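Collagen alpha-1(XV) chain (Homo sapiens, PDB 3N3F) probably drives three collagen XV chains to associate through its trimerization domain, setting up triple-helix folding of this extracellular matrix collagen. Local coordinates at residues F24-L27 / E32-I35; T4-S7 / D11-Q14; Q14-V19 / F34-D39. All coordinates share one frame; numbering follows the deposited sequence.

How the contacts relate
From the N terminus, strand 3-6 runs into helix 9-13, and contact 2 (4-7 with 11-14) closes that short turn by laying the helix on Phe6. The loop that follows leads to strand 23-27, which pairs in parallel with strand 3-6, and contact 1 (24-27 with 32-35) then closes the antiparallel hairpin with strand 32-37. Contact 3 (14-19 with 34-39) spans the longest separation: it starts where contact 2 ends, takes in the first hairpin strand and finishes on the second, so that contact 1 largely nests within it. Ile25 touches Phe6, Met12 and Val19, joining hairpin, first strand, helix and loop in one apolar layer.

Contact 1 (F24-L27 / E32-I35); sequences FIYL and EFFI
Phe33 and Tyr26 face each other in a non-hydrogen-bonded pair of this antiparallel hairpin, whose strands run at 153° to one another. The flanking hydrogen-bonded pairs carry the backbone ladder: Ile25 and Phe34 exchange two bonds, Ile25 N to Phe34 O at 2.7 Å being nearly straight, while Leu27 N reaches Glu32 O at 2.8 Å and the return bond from Glu32 N to Leu27 O is weak.

The side chain of Phe33 can be followed outward. Its CB and CG lie beside Ile25 O, and CD1 comes to 3.4 Å from that same Ile25 O. Further along, CE1 meets Phe24 CB at the ring edge, and CZ packs on Tyr26 CB. That Tyr26 CB sits over one face of the Phe33 ring, a CH-pi contact of 3.9 Å to the centroid. With Tyr26 CG turned anti to the backbone N (chi1 178°), Tyr26 CD1 comes beside Phe33 CE2, at 3.4 Å, and Phe33 CD2. A flat, wide aromatic suits this place, since it spans from Phe24 to Tyr26. With an alanine here, Tyr26 CB would probably lose its aromatic cover and a gap would open beside Phe24.

On the sheet face that carries Ile25, Leu27 CD1 touches Phe34 CE2 at 3.4 Å.

Helix 9-13 covers the face of Ile25, Leu27 and Phe34 through Met9 and Met12, strand 3-6 flanks strand 23-27, and on the face of Phe24 and Phe33 neighbouring subunits pack, three Phe24 rings meeting edge-to-face at the trimer centre.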
loop_
_atom_site.group_PDB
_atom_site.type_symbol
_atom_site.label_atom_id
_atom_site.label_comp_id
_atom_site.label_asym_id
_atom_site.label_seq_id
_atom_site.Cartn_x
_atom_site.Cartn_y
_atom_site.Cartn_z
ATOM N N PHE A 24 4.490 -0.889 -5.992
ATOM C CA PHE A 24 3.986 0.385 -5.495
ATOM C C PHE A 24 4.832 1.525 -6.055
ATOM O O PHE A 24 6.055 1.418 -6.129
ATOM C CB PHE A 24 4.011 0.399 -3.968
ATOM C CG PHE A 24 2.902 -0.398 -3.343
ATOM C CD1 PHE A 24 1.627 0.141 -3.223
ATOM C CD2 PHE A 24 3.128 -1.694 -2.894
ATOM C CE1 PHE A 24 0.583 -0.601 -2.661
ATOM C CE2 PHE A 24 2.095 -2.446 -2.333
ATOM C CZ PHE A 24 0.821 -1.895 -2.218
ATOM N N ILE A 25 4.173 2.613 -6.450
ATOM C CA ILE A 25 4.861 3.763 -7.034
ATOM C C ILE A 25 4.634 5.058 -6.257
ATOM O O ILE A 25 3.511 5.535 -6.133
ATOM C CB ILE A 25 4.404 3.994 -8.492
ATOM C CG1 ILE A 25 4.632 2.726 -9.319
ATOM C CG2 ILE A 25 5.165 5.175 -9.091
ATOM C CD1 ILE A 25 4.145 2.839 -10.752
ATOM N N TYR A 26 5.718 5.631 -5.755
ATOM C CA TYR A 26 5.658 6.870 -4.992
ATOM C C TYR A 26 5.992 8.051 -5.891
ATOM O O TYR A 26 6.957 8.005 -6.652
ATOM C CB TYR A 26 6.655 6.799 -3.832
ATOM C CG TYR A 26 6.763 8.040 -2.963
ATOM C CD1 TYR A 26 5.641 8.583 -2.339
ATOM C CD2 TYR A 26 8.008 8.600 -2.677
ATOM C CE1 TYR A 26 5.758 9.644 -1.440
ATOM C CE2 TYR A 26 8.137 9.661 -1.780
ATOM C CZ TYR A 26 7.008 10.173 -1.162
ATOM O OH TYR A 26 7.132 11.184 -0.241
ATOM N N LEU A 27 5.180 9.100 -5.826
ATOM C CA LEU A 27 5.443 10.295 -6.616
ATOM C C LEU A 27 6.006 11.326 -5.648
ATOM O O LEU A 27 5.284 11.868 -4.811
ATOM C CB LEU A 27 4.159 10.809 -7.273
ATOM C CG LEU A 27 3.460 9.815 -8.208
ATOM C CD1 LEU A 27 2.370 10.539 -8.980
ATOM C CD2 LEU A 27 4.467 9.204 -9.182
ATOM N N GLU A 32 2.267 11.206 -3.480
ATOM C CA GLU A 32 1.125 10.340 -3.725
ATOM C C GLU A 32 1.626 8.948 -4.063
ATOM O O GLU A 32 2.810 8.752 -4.343
ATOM C CB GLU A 32 0.273 10.876 -4.878
ATOM C CG GLU A 32 -0.383 12.208 -4.585
ATOM C CD GLU A 32 -1.324 12.654 -5.686
ATOM O OE1 GLU A 32 -0.878 12.763 -6.849
ATOM O OE2 GLU A 32 -2.510 12.900 -5.385
ATOM N N PHE A 33 0.720 7.980 -4.037
ATOM C CA PHE A 33 1.087 6.607 -4.334
ATOM C C PHE A 33 0.176 5.986 -5.372
ATOM O O PHE A 33 -1.033 6.217 -5.378
ATOM C CB PHE A 33 1.053 5.770 -3.055
ATOM C CG PHE A 33 2.413 5.375 -2.548
ATOM C CD1 PHE A 33 3.065 4.260 -3.066
ATOM C CD2 PHE A 33 3.038 6.112 -1.547
ATOM C CE1 PHE A 33 4.323 3.880 -2.591
ATOM C CE2 PHE A 33 4.296 5.742 -1.064
ATOM C CZ PHE A 33 4.938 4.624 -1.587
ATOM N N PHE A 34 0.780 5.201 -6.252
ATOM C CA PHE A 34 0.064 4.490 -7.303
ATOM C C PHE A 34 0.535 3.049 -7.246
ATOM O O PHE A 34 1.522 2.741 -6.585
ATOM C CB PHE A 34 0.402 5.067 -8.679
ATOM C CG PHE A 34 -0.325 6.335 -8.996
ATOM C CD1 PHE A 34 -1.519 6.304 -9.709
ATOM C CD2 PHE A 34 0.174 7.563 -8.572
ATOM C CE1 PHE A 34 -2.205 7.479 -9.995
ATOM C CE2 PHE A 34 -0.506 8.742 -8.852
ATOM C CZ PHE A 34 -1.697 8.701 -9.565
ATOM N N ILE A 35 -0.190 2.165 -7.913
ATOM C CA ILE A 35 0.198 0.768 -7.958
ATOM C C ILE A 35 0.201 0.371 -9.421
ATOM O O ILE A 35 -0.731 0.682 -10.156
ATOM C CB ILE A 35 -0.797 -0.133 -7.206
ATOM C CG1 ILE A 35 -2.209 0.105 -7.734
ATOM C CG2 ILE A 35 -0.727 0.145 -5.720
ATOM C CD1 ILE A 35 -3.176 -0.986 -7.384
#

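Contact 2 (T4-S7 / D11-Q14); sequences TAFS and DMLQ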
loop_
_atom_site.group_PDB
_atom_site.type_symbol
_atom_site.label_atom_id
_atom_site.label_comp_id
_atom_site.label_asym_id
_atom_site.label_seq_id
_atom_site.Cartn_x
_atom_site.Cartn_y
_atom_site.Cartn_z
ATOM N N THR A 4 9.001 1.727 -5.742
ATOM C CA THR A 4 9.916 2.570 -6.497
ATOM C C THR A 4 9.293 3.958 -6.544
ATOM O O THR A 4 8.245 4.180 -5.937
ATOM C CB THR A 4 10.134 2.032 -7.928
ATOM O OG1 THR A 4 11.087 2.862 -8.604
ATOM C CG2 THR A 4 8.825 2.017 -8.709
ATOM N N ALA A 5 9.920 4.887 -7.260
ATOM C CA ALA A 5 9.393 6.244 -7.324
ATOM C C ALA A 5 9.722 7.007 -8.602
ATOM O O ALA A 5 10.602 6.624 -9.368
ATOM C CB ALA A 5 9.889 7.036 -6.119
ATOM N N PHE A 6 8.990 8.095 -8.813
ATOM C CA PHE A 6 9.185 8.969 -9.963
ATOM C C PHE A 6 9.018 10.388 -9.436
ATOM O O PHE A 6 8.418 10.591 -8.383
ATOM C CB PHE A 6 8.133 8.690 -11.042
ATOM C CG PHE A 6 8.274 7.340 -11.693
ATOM C CD1 PHE A 6 9.202 7.134 -12.709
ATOM C CD2 PHE A 6 7.491 6.267 -11.272
ATOM C CE1 PHE A 6 9.348 5.875 -13.297
ATOM C CE2 PHE A 6 7.630 5.007 -11.851
ATOM C CZ PHE A 6 8.561 4.811 -12.867
ATOM N N SER A 7 9.550 11.368 -10.156
ATOM C CA SER A 7 9.420 12.750 -9.721
ATOM C C SER A 7 7.944 13.116 -9.679
ATOM O O SER A 7 7.457 13.666 -8.691
ATOM C CB SER A 7 10.155 13.691 -10.680
ATOM O OG SER A 7 11.559 13.513 -10.608
ATOM N N ASP A 11 6.256 11.370 -15.426
ATOM C CA ASP A 11 7.468 10.564 -15.508
ATOM C C ASP A 11 7.049 9.097 -15.337
ATOM O O ASP A 11 7.540 8.212 -16.033
ATOM C CB ASP A 11 8.446 10.983 -14.407
ATOM C CG ASP A 11 9.831 10.403 -14.604
ATOM O OD1 ASP A 11 10.373 10.518 -15.725
ATOM O OD2 ASP A 11 10.384 9.840 -13.636
ATOM N N MET A 12 6.119 8.849 -14.421
ATOM C CA MET A 12 5.622 7.496 -14.186
ATOM C C MET A 12 4.915 6.949 -15.433
ATOM O O MET A 12 5.157 5.815 -15.848
ATOM C CB MET A 12 4.645 7.495 -13.005
ATOM C CG MET A 12 3.926 6.169 -12.787
ATOM S SD MET A 12 2.594 6.277 -11.558
ATOM C CE MET A 12 1.218 6.792 -12.563
ATOM N N LEU A 13 4.045 7.765 -16.025
ATOM C CA LEU A 13 3.286 7.378 -17.212
ATOM C C LEU A 13 4.138 6.972 -18.416
ATOM O O LEU A 13 3.725 6.137 -19.216
ATOM C CB LEU A 13 2.342 8.513 -17.632
ATOM C CG LEU A 13 1.175 8.882 -16.709
ATOM C CD1 LEU A 13 0.452 10.101 -17.269
ATOM C CD2 LEU A 13 0.216 7.706 -16.578
ATOM N N GLN A 14 5.324 7.553 -18.554
ATOM C CA GLN A 14 6.173 7.211 -19.690
ATOM C C GLN A 14 7.134 6.054 -19.420
ATOM O O GLN A 14 7.860 5.615 -20.315
ATOM C CB GLN A 14 6.950 8.446 -20.156
ATOM C CG GLN A 14 7.869 9.055 -19.115
ATOM C CD GLN A 14 8.490 10.359 -19.586
ATOM O OE1 GLN A 14 9.365 10.919 -18.925
ATOM N NE2 GLN A 14 8.033 10.852 -20.732
#
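Phe6 and Met12 bring the two backbones nearest, their CA atoms 5.7 Å apart: the extended end of strand 3-6 turns at Ser7 and the chain comes back as helix 9-13, whose Met12 stands over the ring of Phe6 while Asp11 comes to its edge.

The ring of Phe6 takes the helix backbone against one face. Met12 CA lies above the ring centre, 3.7 Å from the Phe6 centroid and only 13° off the ring normal, a CH-pi contact. Met12 CB adds an apolar touch at Phe6 CD2 (3.6 Å). With its CG anti to the backbone N (chi1 172°), the Met12 chain carries on past CD2 and CE2 of Phe6, and its flexible thioether then leads away from this contact.

Asp11 approaches differently. Its OD2 comes to the edge of the Phe6 ring, in the ring plane, 3.1 Å from CD1, with carboxylate and ring planes 75° apart. The positive rim of an aromatic ring is a favourable neighbour for a carboxylate oxygen, and the other oxygen, OD1, is paired with Lys15 in a salt bridge.

This is the first leg of a beta-alpha-beta unit: strand 3-6 lies parallel beside strand 23-27, and Phe6 and Met12 both rest on Ile25 of that strand, while Met12 also reaches Trp41 on strand 40-43.

Contact 3 (Q14-V19 / F34-D39); sequences QKAHLV and FIRVRD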
loop_
_atom_site.group_PDB
_atom_site.type_symbol
_atom_site.label_atom_id
_atom_site.label_comp_id
_atom_site.label_asym_id
_atom_site.label_seq_id
_atom_site.Cartn_x
_atom_site.Cartn_y
_atom_site.Cartn_z
ATOM N N GLN A 14 5.324 7.553 -18.554
ATOM C CA GLN A 14 6.173 7.211 -19.690
ATOM C C GLN A 14 7.134 6.054 -19.420
ATOM O O GLN A 14 7.860 5.615 -20.315
ATOM C CB GLN A 14 6.950 8.446 -20.156
ATOM C CG GLN A 14 7.869 9.055 -19.115
ATOM C CD GLN A 14 8.490 10.359 -19.586
ATOM O OE1 GLN A 14 9.365 10.919 -18.925
ATOM N NE2 GLN A 14 8.033 10.852 -20.732
ATOM N N LYS A 15 7.122 5.546 -18.193
ATOM C CA LYS A 15 8.005 4.446 -17.821
ATOM C C LYS A 15 7.241 3.231 -17.306
ATOM O O LYS A 15 7.649 2.589 -16.343
ATOM C CB LYS A 15 9.008 4.931 -16.774
ATOM C CG LYS A 15 9.948 6.009 -17.304
ATOM C CD LYS A 15 10.853 6.558 -16.219
ATOM C CE LYS A 15 11.908 7.491 -16.798
ATOM N NZ LYS A 15 11.306 8.620 -17.554
ATOM N N ALA A 16 6.140 2.914 -17.976
ATOM C CA ALA A 16 5.302 1.783 -17.612
ATOM C C ALA A 16 6.043 0.451 -17.687
ATOM O O ALA A 16 5.752 -0.470 -16.926
ATOM C CB ALA A 16 4.068 1.740 -18.516
ATOM N N HIS A 17 6.998 0.346 -18.603
ATOM C CA HIS A 17 7.746 -0.895 -18.764
ATOM C C HIS A 17 8.928 -1.051 -17.818
ATOM O O HIS A 17 9.611 -2.076 -17.832
ATOM C CB HIS A 17 8.205 -1.039 -20.213
ATOM C CG HIS A 17 7.073 -1.076 -21.191
ATOM N ND1 HIS A 17 6.010 -1.945 -21.062
ATOM C CD2 HIS A 17 6.826 -0.340 -22.300
ATOM C CE1 HIS A 17 5.156 -1.741 -22.049
ATOM N NE2 HIS A 17 5.627 -0.771 -22.814
ATOM N N LEU A 18 9.170 -0.039 -16.992
ATOM C CA LEU A 18 10.258 -0.106 -16.026
ATOM C C LEU A 18 9.715 -0.569 -14.679
ATOM O O LEU A 18 10.474 -0.816 -13.747
ATOM C CB LEU A 18 10.934 1.260 -15.862
ATOM C CG LEU A 18 11.699 1.817 -17.065
ATOM C CD1 LEU A 18 12.369 3.129 -16.682
ATOM C CD2 LEU A 18 12.736 0.808 -17.522
ATOM N N VAL A 19 8.395 -0.692 -14.583
ATOM C CA VAL A 19 7.769 -1.118 -13.337
ATOM C C VAL A 19 6.966 -2.395 -13.528
ATOM O O VAL A 19 6.082 -2.456 -14.381
ATOM C CB VAL A 19 6.823 -0.033 -12.783
ATOM C CG1 VAL A 19 6.355 -0.421 -11.386
ATOM C CG2 VAL A 19 7.525 1.320 -12.763
ATOM N N PHE A 34 0.780 5.201 -6.252
ATOM C CA PHE A 34 0.064 4.490 -7.303
ATOM C C PHE A 34 0.535 3.049 -7.246
ATOM O O PHE A 34 1.522 2.741 -6.585
ATOM C CB PHE A 34 0.402 5.067 -8.679
ATOM C CG PHE A 34 -0.325 6.335 -8.996
ATOM C CD1 PHE A 34 -1.519 6.304 -9.709
ATOM C CD2 PHE A 34 0.174 7.563 -8.572
ATOM C CE1 PHE A 34 -2.205 7.479 -9.995
ATOM C CE2 PHE A 34 -0.506 8.742 -8.852
ATOM C CZ PHE A 34 -1.697 8.701 -9.565
ATOM N N ILE A 35 -0.190 2.165 -7.913
ATOM C CA ILE A 35 0.198 0.768 -7.958
ATOM C C ILE A 35 0.201 0.371 -9.421
ATOM O O ILE A 35 -0.731 0.682 -10.156
ATOM C CB ILE A 35 -0.797 -0.133 -7.206
ATOM C CG1 ILE A 35 -2.209 0.105 -7.734
ATOM C CG2 ILE A 35 -0.727 0.145 -5.720
ATOM C CD1 ILE A 35 -3.176 -0.986 -7.384
ATOM N N ARG A 36 1.266 -0.295 -9.841
ATOM C CA ARG A 36 1.397 -0.752 -11.212
ATOM C C ARG A 36 0.576 -2.040 -11.322
ATOM O O ARG A 36 0.825 -3.000 -10.595
ATOM C CB ARG A 36 2.869 -1.044 -11.512
ATOM C CG ARG A 36 3.375 -0.526 -12.841
ATOM C CD ARG A 36 2.512 -0.997 -13.968
ATOM N NE ARG A 36 3.224 -1.053 -15.237
ATOM C CZ ARG A 36 2.683 -1.542 -16.345
ATOM N NH1 ARG A 36 1.441 -1.999 -16.315
ATOM N NH2 ARG A 36 3.381 -1.593 -17.471
ATOM N N VAL A 37 -0.414 -2.056 -12.204
ATOM C CA VAL A 37 -1.232 -3.252 -12.376
ATOM C C VAL A 37 -1.275 -3.668 -13.837
ATOM O O VAL A 37 -0.583 -3.101 -14.678
ATOM C CB VAL A 37 -2.681 -3.037 -11.886
ATOM C CG1 VAL A 37 -2.678 -2.640 -10.422
ATOM C CG2 VAL A 37 -3.370 -1.983 -12.729
ATOM N N ARG A 38 -2.090 -4.668 -14.133
ATOM C CA ARG A 38 -2.216 -5.147 -15.499
ATOM C C ARG A 38 -2.814 -4.063 -16.395
ATOM O O ARG A 38 -3.923 -3.582 -16.151
ATOM C CB ARG A 38 -3.097 -6.396 -15.527
ATOM C CG ARG A 38 -3.312 -7.000 -16.901
ATOM C CD ARG A 38 -4.236 -8.201 -16.790
ATOM N NE ARG A 38 -5.501 -7.839 -16.155
ATOM C CZ ARG A 38 -6.383 -8.714 -15.683
ATOM N NH1 ARG A 38 -6.144 -10.016 -15.768
ATOM N NH2 ARG A 38 -7.508 -8.286 -15.123
ATOM N N ASP A 39 -2.058 -3.687 -17.422
ATOM C CA ASP A 39 -2.465 -2.681 -18.400
ATOM C C ASP A 39 -2.528 -1.244 -17.902
ATOM O O ASP A 39 -3.203 -0.405 -18.500
ATOM C CB ASP A 39 -3.810 -3.067 -19.020
ATOM C CG ASP A 39 -3.793 -4.459 -19.622
ATOM O OD1 ASP A 39 -2.850 -4.769 -20.379
ATOM O OD2 ASP A 39 -4.724 -5.240 -19.341
#
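Arg36 reaches from strand 32-37 to the carbonyl of Ala16, and hydrogen bonding dominates the meeting. Two nitrogens grip the one oxygen side-on: NH2 of Arg36 lies 2.7 Å from Ala16 O, and NE of Arg36 is 3.1 Å from the same atom. The oxygen sits in the guanidinium plane, but the donors use it differently, NE lying on a lone pair and NH2 rising 60° out of the carbonyl plane. Ala16 CB, small enough to lie close, sits beside the NH2 that its own carbonyl binds. Within its own strand Arg36 NH1 binds Val37 O at 2.8 Å, so the guanidinium is held from both ends and its rotation is fixed. A long side chain with several N-H donors suits a place that has to serve both a loop and a strand.

Apolar contact comes from the aliphatic part of the arginine. Val19 CG1 packs against Arg36 CG at 3.3 Å and touches CB, the two side chains crossing at a slant; the bend at chi2 (-53°), about the CB-CG bond that Val19 touches, turns CD and the guanidinium on toward Ala16. A branched valine fills this spot compactly.

Trp41 completes the surroundings with a cation-pi contact to Arg36, and Ile52 of the third subunit packs on Arg36. The arrangement is that of an arginine on a sheet capturing the carbonyl of an irregular crossover loop, here the link between helix 9-13 and strand 23-27 of a beta-alpha-beta unit.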